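Local coordinates for cycloalternan-forming enzyme (Listeria monocytogenes serovar 1/2a, PDB 5F7U), which belongs to glycoside hydrolase family 31, combines a TIM barrel with several beta domains and a family 6 carbohydrate-binding module, and binds alpha-D-glucopyranose units in several pockets, at residues V271-Q276 with G538-W543; V454-P459 with S498-N503; F584-T589 with I597-D602. The protein carries 1 engineered substitution. One frame throughout, in Å; residues are numbered along the deposited sequence.

Contact 1 (V271-Q276 with G538-W543); sequences VYNEYQ and GGEMVW. With GLC (alpha-D-glucopyranose), chain F.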
loop_
_atom_site.group_PDB
_atom_site.type_symbol
_atom_site.label_atom_id
_atom_site.label_comp_id
_atom_site.label_asym_id
_atom_site.label_seq_id
_atom_site.Cartn_x
_atom_site.Cartn_y
_atom_site.Cartn_z
ATOM N N VAL A 271 8.497 -8.717 -11.216
ATOM C CA VAL A 271 8.548 -9.224 -9.840
ATOM C C VAL A 271 9.917 -9.851 -9.569
ATOM O O VAL A 271 10.489 -10.533 -10.433
ATOM C CB VAL A 271 7.410 -10.229 -9.519
ATOM C CG1 VAL A 271 6.030 -9.571 -9.705
ATOM C CG2 VAL A 271 7.532 -11.532 -10.313
ATOM N N TYR A 272 10.442 -9.609 -8.371
ATOM C CA TYR A 272 11.757 -10.130 -8.036
ATOM C C TYR A 272 11.895 -10.277 -6.537
ATOM O O TYR A 272 11.362 -9.461 -5.784
ATOM C CB TYR A 272 12.858 -9.224 -8.615
ATOM C CG TYR A 272 14.209 -9.880 -8.672
ATOM C CD1 TYR A 272 14.586 -10.685 -9.762
ATOM C CD2 TYR A 272 15.112 -9.686 -7.645
ATOM C CE1 TYR A 272 15.852 -11.282 -9.797
ATOM C CE2 TYR A 272 16.354 -10.280 -7.656
ATOM C CZ TYR A 272 16.721 -11.066 -8.723
ATOM O OH TYR A 272 17.987 -11.614 -8.649
ATOM N N ASN A 273 12.571 -11.346 -6.120
ATOM C CA ASN A 273 12.880 -11.545 -4.703
ATOM C C ASN A 273 14.258 -10.931 -4.374
ATOM O O ASN A 273 15.299 -11.592 -4.546
ATOM C CB ASN A 273 12.805 -13.050 -4.331
ATOM C CG ASN A 273 13.308 -13.323 -2.909
ATOM O OD1 ASN A 273 13.380 -12.414 -2.102
ATOM N ND2 ASN A 273 13.678 -14.571 -2.617
ATOM N N GLU A 274 14.252 -9.663 -3.926
ATOM C CA GLU A 274 15.491 -8.937 -3.569
ATOM C C GLU A 274 15.555 -8.755 -2.066
ATOM O O GLU A 274 14.737 -8.046 -1.494
ATOM C CB GLU A 274 15.570 -7.554 -4.262
ATOM C CG GLU A 274 16.897 -6.807 -4.011
ATOM C CD GLU A 274 18.109 -7.523 -4.620
ATOM O OE1 GLU A 274 17.934 -8.323 -5.559
ATOM O OE2 GLU A 274 19.244 -7.309 -4.140
ATOM N N TYR A 275 16.525 -9.416 -1.442
ATOM C CA TYR A 275 16.645 -9.417 0.023
ATOM C C TYR A 275 17.318 -8.133 0.521
ATOM O O TYR A 275 18.428 -7.813 0.080
ATOM C CB TYR A 275 17.453 -10.657 0.388
ATOM C CG TYR A 275 17.731 -10.883 1.853
ATOM C CD1 TYR A 275 16.727 -11.347 2.714
ATOM C CD2 TYR A 275 19.019 -10.696 2.365
ATOM C CE1 TYR A 275 16.998 -11.579 4.069
ATOM C CE2 TYR A 275 19.302 -10.931 3.706
ATOM C CZ TYR A 275 18.286 -11.380 4.549
ATOM O OH TYR A 275 18.567 -11.602 5.895
ATOM N N GLN A 276 16.640 -7.395 1.414
ATOM C CA GLN A 276 17.215 -6.241 2.149
ATOM C C GLN A 276 17.513 -4.942 1.388
ATOM O O GLN A 276 17.414 -3.862 1.974
ATOM C CB GLN A 276 18.492 -6.637 2.915
ATOM C CG GLN A 276 18.286 -7.597 4.078
ATOM C CD GLN A 276 19.593 -7.909 4.837
ATOM O OE1 GLN A 276 19.595 -8.674 5.801
ATOM N NE2 GLN A 276 20.689 -7.321 4.414
ATOM N N GLY A 538 7.098 -16.360 -1.247
ATOM C CA GLY A 538 7.708 -16.653 -2.536
ATOM C C GLY A 538 6.779 -16.378 -3.712
ATOM O O GLY A 538 5.828 -15.593 -3.615
ATOM N N GLY A 539 7.070 -17.041 -4.825
ATOM C CA GLY A 539 6.284 -16.849 -6.042
ATOM C C GLY A 539 7.070 -16.164 -7.142
ATOM O O GLY A 539 6.635 -16.188 -8.305
ATOM N N GLU A 540 8.225 -15.581 -6.793
ATOM C CA GLU A 540 9.066 -14.870 -7.782
ATOM C C GLU A 540 10.044 -15.854 -8.436
ATOM O O GLU A 540 11.252 -15.605 -8.501
ATOM C CB GLU A 540 9.846 -13.718 -7.114
ATOM C CG GLU A 540 9.027 -12.857 -6.131
ATOM C CD GLU A 540 8.993 -13.392 -4.697
ATOM O OE1 GLU A 540 8.512 -12.682 -3.797
ATOM O OE2 GLU A 540 9.460 -14.519 -4.427
ATOM N N MET A 541 9.518 -16.981 -8.902
ATOM C CA MET A 541 10.321 -18.152 -9.157
ATOM C C MET A 541 10.226 -18.668 -10.596
ATOM O O MET A 541 10.796 -19.696 -10.909
ATOM C CB MET A 541 9.901 -19.261 -8.185
ATOM C CG MET A 541 10.273 -18.947 -6.751
ATOM S SD MET A 541 9.206 -19.859 -5.623
ATOM C CE MET A 541 10.116 -19.586 -4.104
ATOM N N VAL A 542 9.529 -17.930 -11.458
ATOM C CA VAL A 542 9.398 -18.324 -12.872
ATOM C C VAL A 542 10.489 -17.660 -13.709
ATOM O O VAL A 542 10.459 -16.446 -13.948
ATOM C CB VAL A 542 7.998 -17.975 -13.449
ATOM C CG1 VAL A 542 7.950 -18.240 -14.955
ATOM C CG2 VAL A 542 6.912 -18.768 -12.745
ATOM N N TRP A 543 11.427 -18.478 -14.173
ATOM C CA TRP A 543 12.431 -18.047 -15.140
ATOM C C TRP A 543 12.314 -18.890 -16.413
ATOM O O TRP A 543 11.621 -19.916 -16.436
ATOM C CB TRP A 543 13.826 -18.209 -14.534
ATOM C CG TRP A 543 14.270 -17.065 -13.631
ATOM C CD1 TRP A 543 14.844 -15.883 -14.030
ATOM C CD2 TRP A 543 14.208 -17.015 -12.202
ATOM N NE1 TRP A 543 15.138 -15.103 -12.942
ATOM C CE2 TRP A 543 14.769 -15.772 -11.804
ATOM C CE3 TRP A 543 13.735 -17.897 -11.216
ATOM C CZ2 TRP A 543 14.868 -15.391 -10.465
ATOM C CZ3 TRP A 543 13.835 -17.530 -9.897
ATOM C CH2 TRP A 543 14.401 -16.279 -9.524
HETATM C C1 GLC F . 16.248 -15.828 1.678
HETATM C C2 GLC F . 14.969 -15.994 0.848
HETATM C C3 GLC F . 13.789 -15.236 1.472
HETATM C C4 GLC F . 13.533 -15.708 2.909
HETATM C C5 GLC F . 14.858 -15.545 3.690
HETATM C C6 GLC F . 14.795 -16.067 5.117
HETATM O O1 GLC F . 16.754 -14.492 1.550
HETATM O O2 GLC F . 15.204 -15.507 -0.473
HETATM O O3 GLC F . 12.636 -15.398 0.648
HETATM O O4 GLC F . 12.512 -14.917 3.563
HETATM O O5 GLC F . 16.016 -16.143 3.065
HETATM O O6 GLC F . 14.744 -14.889 5.916
HETATM O O HOH W 1 13.204 -13.487 -7.974
#
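One ordered water ties Asn273 to Glu540. It accepts from Asn273 N at 2.9 Å and donates to Glu540 O, also at 2.9 Å. The water thus bridges the backbones of the two segments, and it sits over the rim of the Tyr272 ring. No direct hydrogen bond joins residues 271-276 to 538-543, and everything else across the contact is packing.

Glu540 supplies most of that packing. Its chain leaves the backbone with CG beside its own N (chi1 -44°) and then bends at the next bond, which lays the methylenes against the peptide between Tyr272 and Asn273: CB comes to 3.7 Å from Asn273 N, and CG to 3.9 Å from Tyr272 C. Beyond the bend, Glu540 OE2 reaches CB of Asn273 at 3.7 Å, while OE1 forms a salt bridge with Arg586 NE. An inverse gamma turn centred on Glu540, closed by a weak bond from Met541 N to Gly539 O, bends the backbone here.

At the other end, Tyr272 CE1 meets the edge of the Trp543 indole near its plane, 4.3 Å from CZ2. Asp16 accepts a hydrogen bond from the indole nitrogen of Trp543.

The contact joins a loop of the galactose mutarotase-like domain to the loop after barrel strand 534-536. Asn273 and Tyr275 belong to the glycan pocket, and Tyr275 CD1 lies 3.4 Å from O1 of the chain F alpha-D-glucopyranose. Through its salt bridge Glu540 is a second-shell residue, consistent with its carboxylate helping to hold in place an arginine that itself bonds this sugar.

Contact 2 (V454-P459 with S498-N503); sequences VLWQVP and SQWFGN. With GLC (alpha-D-glucopyranose), chain F; GLC (alpha-D-glucopyranose), chain B; GLC (alpha-D-glucopyranose), chain C.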
loop_
_atom_site.group_PDB
_atom_site.type_symbol
_atom_site.label_atom_id
_atom_site.label_comp_id
_atom_site.label_asym_id
_atom_site.label_seq_id
_atom_site.Cartn_x
_atom_site.Cartn_y
_atom_site.Cartn_z
ATOM N N VAL A 454 -2.029 -18.620 11.117
ATOM C CA VAL A 454 -1.732 -18.963 9.718
ATOM C C VAL A 454 -0.412 -19.744 9.629
ATOM O O VAL A 454 0.472 -19.572 10.482
ATOM C CB VAL A 454 -1.731 -17.720 8.760
ATOM C CG1 VAL A 454 -3.057 -16.966 8.861
ATOM C CG2 VAL A 454 -0.570 -16.793 9.038
ATOM N N LEU A 455 -0.308 -20.630 8.638
ATOM C CA LEU A 455 0.910 -21.434 8.446
ATOM C C LEU A 455 1.647 -21.043 7.166
ATOM O O LEU A 455 1.043 -20.820 6.127
ATOM C CB LEU A 455 0.548 -22.935 8.386
ATOM C CG LEU A 455 -0.147 -23.527 9.615
ATOM C CD1 LEU A 455 -0.299 -25.036 9.403
ATOM C CD2 LEU A 455 0.645 -23.249 10.892
ATOM N N TRP A 456 2.968 -21.025 7.250
ATOM C CA TRP A 456 3.848 -20.628 6.139
ATOM C C TRP A 456 3.824 -21.688 5.036
ATOM O O TRP A 456 3.835 -22.908 5.328
ATOM C CB TRP A 456 5.249 -20.494 6.711
ATOM C CG TRP A 456 6.360 -19.912 5.861
ATOM C CD1 TRP A 456 6.740 -18.588 5.794
ATOM C CD2 TRP A 456 7.288 -20.641 5.035
ATOM N NE1 TRP A 456 7.844 -18.460 4.969
ATOM C CE2 TRP A 456 8.203 -19.699 4.498
ATOM C CE3 TRP A 456 7.442 -21.996 4.703
ATOM C CZ2 TRP A 456 9.250 -20.073 3.637
ATOM C CZ3 TRP A 456 8.491 -22.367 3.823
ATOM C CH2 TRP A 456 9.374 -21.403 3.309
ATOM N N GLN A 457 3.804 -21.214 3.791
ATOM C CA GLN A 457 3.793 -22.074 2.598
ATOM C C GLN A 457 4.671 -21.487 1.485
ATOM O O GLN A 457 4.977 -20.287 1.493
ATOM C CB GLN A 457 2.360 -22.197 2.045
ATOM C CG GLN A 457 1.391 -22.926 2.951
ATOM C CD GLN A 457 1.591 -24.428 2.899
ATOM O OE1 GLN A 457 1.064 -25.092 2.015
ATOM N NE2 GLN A 457 2.368 -24.963 3.826
ATOM N N VAL A 458 5.038 -22.354 0.548
ATOM C CA VAL A 458 5.710 -21.995 -0.715
ATOM C C VAL A 458 4.988 -22.680 -1.893
ATOM O O VAL A 458 4.268 -23.666 -1.681
ATOM C CB VAL A 458 7.219 -22.355 -0.729
ATOM C CG1 VAL A 458 8.001 -21.391 0.143
ATOM C CG2 VAL A 458 7.458 -23.788 -0.267
ATOM N N PRO A 459 5.197 -22.180 -3.128
ATOM C CA PRO A 459 4.500 -22.740 -4.303
ATOM C C PRO A 459 5.303 -23.845 -5.004
ATOM O O PRO A 459 4.961 -24.256 -6.110
ATOM C CB PRO A 459 4.381 -21.513 -5.220
ATOM C CG PRO A 459 5.634 -20.719 -4.923
ATOM C CD PRO A 459 5.868 -20.892 -3.443
ATOM N N SER A 498 20.719 -21.721 -8.507
ATOM C CA SER A 498 21.269 -20.703 -7.611
ATOM C C SER A 498 20.232 -19.956 -6.756
ATOM O O SER A 498 20.597 -19.227 -5.840
ATOM C CB SER A 498 22.093 -19.706 -8.435
ATOM O OG SER A 498 21.239 -18.908 -9.253
ATOM N N GLN A 499 18.944 -20.146 -7.048
ATOM C CA GLN A 499 17.895 -19.347 -6.420
ATOM C C GLN A 499 17.326 -20.011 -5.179
ATOM O O GLN A 499 17.673 -21.153 -4.860
ATOM C CB GLN A 499 16.775 -19.035 -7.420
ATOM C CG GLN A 499 17.263 -18.454 -8.738
ATOM C CD GLN A 499 17.941 -17.109 -8.582
ATOM O OE1 GLN A 499 17.597 -16.313 -7.713
ATOM N NE2 GLN A 499 18.917 -16.851 -9.432
ATOM N N TRP A 500 16.453 -19.277 -4.487
ATOM C CA TRP A 500 15.737 -19.795 -3.329
ATOM C C TRP A 500 14.899 -20.982 -3.795
ATOM O O TRP A 500 14.165 -20.869 -4.783
ATOM C CB TRP A 500 14.863 -18.695 -2.733
ATOM C CG TRP A 500 14.314 -19.020 -1.363
ATOM C CD1 TRP A 500 14.956 -19.686 -0.349
ATOM C CD2 TRP A 500 13.018 -18.677 -0.865
ATOM N NE1 TRP A 500 14.130 -19.783 0.752
ATOM C CE2 TRP A 500 12.939 -19.167 0.466
ATOM C CE3 TRP A 500 11.918 -17.986 -1.404
ATOM C CZ2 TRP A 500 11.795 -18.991 1.268
ATOM C CZ3 TRP A 500 10.775 -17.824 -0.614
ATOM C CH2 TRP A 500 10.725 -18.328 0.712
ATOM N N PHE A 501 15.055 -22.122 -3.124
ATOM C CA PHE A 501 14.423 -23.388 -3.538
ATOM C C PHE A 501 14.850 -23.855 -4.951
ATOM O O PHE A 501 14.113 -24.569 -5.635
ATOM C CB PHE A 501 12.884 -23.354 -3.377
ATOM C CG PHE A 501 12.409 -23.521 -1.957
ATOM C CD1 PHE A 501 12.241 -24.798 -1.407
ATOM C CD2 PHE A 501 12.108 -22.399 -1.171
ATOM C CE1 PHE A 501 11.787 -24.955 -0.094
ATOM C CE2 PHE A 501 11.659 -22.547 0.145
ATOM C CZ PHE A 501 11.497 -23.829 0.682
ATOM N N GLY A 502 16.071 -23.480 -5.353
ATOM C CA GLY A 502 16.712 -24.001 -6.559
ATOM C C GLY A 502 16.561 -25.507 -6.694
ATOM O O GLY A 502 16.650 -26.238 -5.696
ATOM N N ASN A 503 16.301 -25.944 -7.923
ATOM C CA ASN A 503 16.019 -27.341 -8.297
ATOM C C ASN A 503 14.617 -27.840 -7.895
ATOM O O ASN A 503 14.223 -28.943 -8.273
ATOM C CB ASN A 503 17.112 -28.320 -7.819
ATOM C CG ASN A 503 17.019 -29.671 -8.501
ATOM O OD1 ASN A 503 17.118 -29.775 -9.731
ATOM N ND2 ASN A 503 16.808 -30.723 -7.708
HETATM C C1 GLC F . 16.248 -15.828 1.678
HETATM C C2 GLC F . 14.969 -15.994 0.848
HETATM C C3 GLC F . 13.789 -15.236 1.472
HETATM C C4 GLC F . 13.533 -15.708 2.909
HETATM C C5 GLC F . 14.858 -15.545 3.690
HETATM C C6 GLC F . 14.795 -16.067 5.117
HETATM O O1 GLC F . 16.754 -14.492 1.550
HETATM O O2 GLC F . 15.204 -15.507 -0.473
HETATM O O3 GLC F . 12.636 -15.398 0.648
HETATM O O4 GLC F . 12.512 -14.917 3.563
HETATM O O5 GLC F . 16.016 -16.143 3.065
HETATM O O6 GLC F . 14.744 -14.889 5.916
HETATM C C1 GLC B . 11.175 -15.473 3.579
HETATM C C2 GLC B . 10.185 -14.446 4.172
HETATM C C3 GLC B . 10.379 -14.226 5.686
HETATM C C4 GLC B . 10.368 -15.572 6.427
HETATM C C5 GLC B . 11.233 -16.618 5.709
HETATM C C6 GLC B . 11.128 -18.010 6.312
HETATM O O2 GLC B . 10.189 -13.244 3.395
HETATM O O3 GLC B . 9.342 -13.390 6.231
HETATM O O4 GLC B . 10.848 -15.397 7.773
HETATM O O5 GLC B . 10.978 -16.710 4.293
HETATM O O6 GLC B . 12.131 -18.806 5.650
HETATM C C1 GLC C . 12.861 -19.614 6.606
HETATM C C2 GLC C . 13.988 -20.372 5.893
HETATM C C3 GLC C . 13.442 -21.560 5.091
HETATM C C4 GLC C . 12.549 -22.449 5.955
HETATM C C5 GLC C . 11.432 -21.576 6.547
HETATM C C6 GLC C . 10.404 -22.333 7.378
HETATM O O2 GLC C . 14.668 -19.499 4.988
HETATM O O3 GLC C . 14.523 -22.331 4.550
HETATM O O4 GLC C . 12.009 -23.501 5.145
HETATM O O5 GLC C . 12.018 -20.523 7.339
HETATM O O6 GLC C . 11.023 -22.773 8.590
#
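Ring edges make the first group of contacts. Trp456 and Trp500 approach from opposite directions and meet rim to rim, CZ2 of Trp456 lying 3.6 Å from CZ2 of Trp500, each near the plane of the other indole. They therefore adjoin without stacking. Phe501 comes to the same end of Trp456, its CE2 being 4.1 Å from Trp456 CH2. Placing CG anti to the backbone N (chi1 -172°) carries the Trp456 indole off strand 452-457 to meet both rings.

Aliphatic packing comes from Val458. Its CG1 sits 3.8 Å from Phe501 CE2 and also touches CH2 of Trp500, while CG2 lies over a face of the phenyl ring. One valine therefore touches both aromatic residues of the turn.

The sugars provide the third kind of contact. O3 of the chain F alpha-D-glucopyranose lies over one face of Trp500, 3.3 Å from CZ3, and Phe501 CD2 lies over the centre of the opposite face of the Trp500 ring. Trp456 has C5 of the chain C alpha-D-glucopyranose over one face, and C6 of the chain B unit stands 3.6 Å from its NE1.

No hydrogen bond crosses between the segments; those within them shape each one. A type II turn from Gln499 to Gly502, closed by Gly502 N to Gln499 O at 2.9 Å, places Trp500 and Phe501 at its two central positions. Gln457 NE2 donates to Trp456 O at 2.9 Å, tilted 29° from the carbonyl plane, and its OE1 is taken by Tyr570 and Arg522.

Direct contact is thus aromatic and aliphatic packing, joining two steeply inclined indoles rim to rim, each offering a face to a different sugar, Trp500 to the chain F unit and Trp456 to the chain C unit, with the chain B unit alongside both.

Contact 3 (F584-T589 with I597-D602); sequences FSRSGT and IYWSGD. With GLC (alpha-D-glucopyranose), chain F; GLC (alpha-D-glucopyranose), chain B.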
loop_
_atom_site.group_PDB
_atom_site.type_symbol
_atom_site.label_atom_id
_atom_site.label_comp_id
_atom_site.label_asym_id
_atom_site.label_seq_id
_atom_site.Cartn_x
_atom_site.Cartn_y
_atom_site.Cartn_z
ATOM N N PHE A 584 -1.521 -14.051 3.752
ATOM C CA PHE A 584 -0.514 -13.059 4.106
ATOM C C PHE A 584 0.629 -13.378 3.140
ATOM O O PHE A 584 1.245 -14.458 3.229
ATOM C CB PHE A 584 -0.151 -13.304 5.584
ATOM C CG PHE A 584 0.588 -12.175 6.252
ATOM C CD1 PHE A 584 1.971 -12.008 6.054
ATOM C CD2 PHE A 584 -0.080 -11.331 7.160
ATOM C CE1 PHE A 584 2.677 -10.984 6.692
ATOM C CE2 PHE A 584 0.631 -10.297 7.804
ATOM C CZ PHE A 584 2.008 -10.132 7.564
ATOM N N SER A 585 0.880 -12.477 2.178
ATOM C CA SER A 585 1.779 -12.787 1.035
ATOM C C SER A 585 2.671 -11.606 0.707
ATOM O O SER A 585 2.458 -10.515 1.240
ATOM C CB SER A 585 0.953 -13.120 -0.203
ATOM O OG SER A 585 -0.002 -14.129 0.094
ATOM N N ARG A 586 3.684 -11.810 -0.140
ATOM C CA ARG A 586 4.558 -10.678 -0.501
ATOM C C ARG A 586 4.597 -10.316 -1.972
ATOM O O ARG A 586 4.909 -9.168 -2.302
ATOM C CB ARG A 586 5.980 -10.860 0.024
ATOM C CG ARG A 586 6.720 -12.002 -0.608
ATOM C CD ARG A 586 8.165 -12.049 -0.137
ATOM N NE ARG A 586 8.864 -12.938 -1.050
ATOM C CZ ARG A 586 9.996 -13.582 -0.780
ATOM N NH1 ARG A 586 10.601 -13.448 0.414
ATOM N NH2 ARG A 586 10.527 -14.348 -1.726
ATOM N N SER A 587 4.263 -11.272 -2.849
ATOM C CA SER A 587 4.502 -11.091 -4.279
ATOM C C SER A 587 3.229 -11.051 -5.082
ATOM O O SER A 587 2.270 -11.746 -4.751
ATOM C CB SER A 587 5.366 -12.227 -4.827
ATOM O OG SER A 587 5.740 -11.928 -6.175
ATOM N N GLY A 588 3.228 -10.272 -6.164
ATOM C CA GLY A 588 2.084 -10.312 -7.075
ATOM C C GLY A 588 2.111 -9.224 -8.127
ATOM O O GLY A 588 3.071 -8.462 -8.228
ATOM N N THR A 589 1.054 -9.190 -8.934
ATOM C CA THR A 589 0.921 -8.140 -9.944
ATOM C C THR A 589 -0.511 -7.588 -9.898
ATOM O O THR A 589 -1.189 -7.740 -8.879
ATOM C CB THR A 589 1.401 -8.629 -11.338
ATOM O OG1 THR A 589 1.481 -7.504 -12.227
ATOM C CG2 THR A 589 0.480 -9.704 -11.881
ATOM N N ILE A 597 -3.625 -10.082 2.508
ATOM C CA ILE A 597 -2.664 -9.082 3.003
ATOM C C ILE A 597 -1.359 -9.197 2.219
ATOM O O ILE A 597 -0.961 -10.317 1.851
ATOM C CB ILE A 597 -2.376 -9.301 4.519
ATOM C CG1 ILE A 597 -3.636 -8.978 5.319
ATOM C CG2 ILE A 597 -1.201 -8.442 5.010
ATOM C CD1 ILE A 597 -3.636 -9.526 6.727
ATOM N N TYR A 598 -0.704 -8.060 1.967
ATOM C CA TYR A 598 0.675 -8.077 1.405
ATOM C C TYR A 598 1.601 -7.401 2.375
ATOM O O TYR A 598 1.282 -6.295 2.836
ATOM C CB TYR A 598 0.730 -7.417 -0.004
ATOM C CG TYR A 598 -0.011 -8.295 -0.969
ATOM C CD1 TYR A 598 -1.413 -8.246 -1.030
ATOM C CD2 TYR A 598 0.658 -9.277 -1.720
ATOM C CE1 TYR A 598 -2.128 -9.126 -1.841
ATOM C CE2 TYR A 598 -0.058 -10.156 -2.532
ATOM C CZ TYR A 598 -1.440 -10.077 -2.588
ATOM O OH TYR A 598 -2.152 -10.937 -3.411
ATOM N N TRP A 599 2.718 -8.065 2.718
ATOM C CA TRP A 599 3.749 -7.394 3.549
ATOM C C TRP A 599 4.976 -7.042 2.732
ATOM O O TRP A 599 5.220 -7.653 1.697
ATOM C CB TRP A 599 4.092 -8.190 4.822
ATOM C CG TRP A 599 5.264 -9.124 4.717
ATOM C CD1 TRP A 599 6.525 -8.885 5.158
ATOM C CD2 TRP A 599 5.277 -10.452 4.152
ATOM N NE1 TRP A 599 7.328 -9.982 4.923
ATOM C CE2 TRP A 599 6.597 -10.952 4.300
ATOM C CE3 TRP A 599 4.303 -11.273 3.562
ATOM C CZ2 TRP A 599 6.984 -12.234 3.854
ATOM C CZ3 TRP A 599 4.669 -12.560 3.138
ATOM C CH2 TRP A 599 6.022 -13.017 3.267
ATOM N N SER A 600 5.723 -6.032 3.190
ATOM C CA SER A 600 6.814 -5.430 2.413
ATOM C C SER A 600 8.109 -6.251 2.348
ATOM O O SER A 600 9.115 -5.795 1.802
ATOM C CB SER A 600 7.067 -4.012 2.929
ATOM O OG SER A 600 7.651 -4.071 4.224
ATOM N N GLY A 601 8.089 -7.477 2.869
ATOM C CA GLY A 601 9.225 -8.375 2.683
ATOM C C GLY A 601 10.379 -8.175 3.646
ATOM O O GLY A 601 10.186 -7.764 4.789
ATOM N N ASP A 602 11.592 -8.470 3.174
ATOM C CA ASP A 602 12.717 -8.754 4.073
ATOM C C ASP A 602 13.579 -7.521 4.185
ATOM O O ASP A 602 14.279 -7.172 3.227
ATOM C CB ASP A 602 13.566 -9.904 3.512
ATOM C CG ASP A 602 12.798 -11.228 3.409
ATOM O OD1 ASP A 602 11.788 -11.419 4.104
ATOM O OD2 ASP A 602 13.211 -12.093 2.605
HETATM C C1 GLC F . 16.248 -15.828 1.678
HETATM C C2 GLC F . 14.969 -15.994 0.848
HETATM C C3 GLC F . 13.789 -15.236 1.472
HETATM C C4 GLC F . 13.533 -15.708 2.909
HETATM C C5 GLC F . 14.858 -15.545 3.690
HETATM C C6 GLC F . 14.795 -16.067 5.117
HETATM O O1 GLC F . 16.754 -14.492 1.550
HETATM O O2 GLC F . 15.204 -15.507 -0.473
HETATM O O3 GLC F . 12.636 -15.398 0.648
HETATM O O4 GLC F . 12.512 -14.917 3.563
HETATM O O5 GLC F . 16.016 -16.143 3.065
HETATM O O6 GLC F . 14.744 -14.889 5.916
HETATM C C1 GLC B . 11.175 -15.473 3.579
HETATM C C2 GLC B . 10.185 -14.446 4.172
HETATM C C3 GLC B . 10.379 -14.226 5.686
HETATM C C4 GLC B . 10.368 -15.572 6.427
HETATM C C5 GLC B . 11.233 -16.618 5.709
HETATM C C6 GLC B . 11.128 -18.010 6.312
HETATM O O2 GLC B . 10.189 -13.244 3.395
HETATM O O3 GLC B . 9.342 -13.390 6.231
HETATM O O4 GLC B . 10.848 -15.397 7.773
HETATM O O5 GLC B . 10.978 -16.710 4.293
HETATM O O6 GLC B . 12.131 -18.806 5.650
HETATM O O HOH W 2 -2.184 -12.574 0.605
HETATM O O HOH W 3 -0.468 -11.919 -5.516
#
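Arg586 and Asp602 meet beside two bound sugars, in a long salt bridge of 3.7 Å from NH1 to OD2. Arg586 NH1 donates to O3 of the chain F alpha-D-glucopyranose at 2.8 Å and 157°, and weakly to O2 of the chain B unit; both oxygens lie at the guanidinium edge. That O2 in turn donates to Asp602 OD1 at 2.5 Å, so one sugar hydroxyl is shared by a cationic and an anionic side chain.

Trp599 comes next. Arg586 CB sits over its six-membered ring, 3.8 Å from the centroid and 12° off the normal, in a CH-pi contact. From there the arginine runs extended past the indole, with CG turned between its backbone N and carbonyl carbon (chi1 66°). The rim of the indole at CZ2 touches the chain B sugar.

Phe584 lies beside Trp599, its ring near parallel but slid so far aside that the two barely overlap; its CD1 is 3.5 Å from Trp599 CE3. Ile597 CG2 makes an off-centre CH-pi contact with the Phe584 ring.

Parallel strand pairing underlies these side-chain contacts: Ser585 N donates to Ile597 O and Trp599 N to Ser585 O, both at 2.9 Å. A water joins Ser585 OG to Ile597 O, and Thr536 also bonds that hydroxyl.

Strands 584-585 and 597-599 are parallel neighbours in the eight-stranded barrel, flanked by strands 534-536 and 628-631. Phe584 and Ile597 reach strand 657-660, whereas Ser585 and Tyr598 pack outward against helix 555-577.

All three contacts cluster round one glycan pocket at the TIM barrel, and each touches the chain F alpha-D-glucopyranose. The centres of contacts 1 and 2 are about 10 Å apart, those of contacts 1 and 3 about 11 Å, and those of contacts 2 and 3 about 14 Å. Contact 2 is nested within the chain loop closed by contact 1, and contact 3 follows both. Contacts 2 and 3 draw on strands of the same parallel barrel; contact 1 adds its loop after strand 534-536 and a loop of the mutarotase-like domain. Met541 packs on Trp500, and Gln276 N probably bonds Asp602 O. As each contact supplies pocket residues, distant parts of two domains line one site.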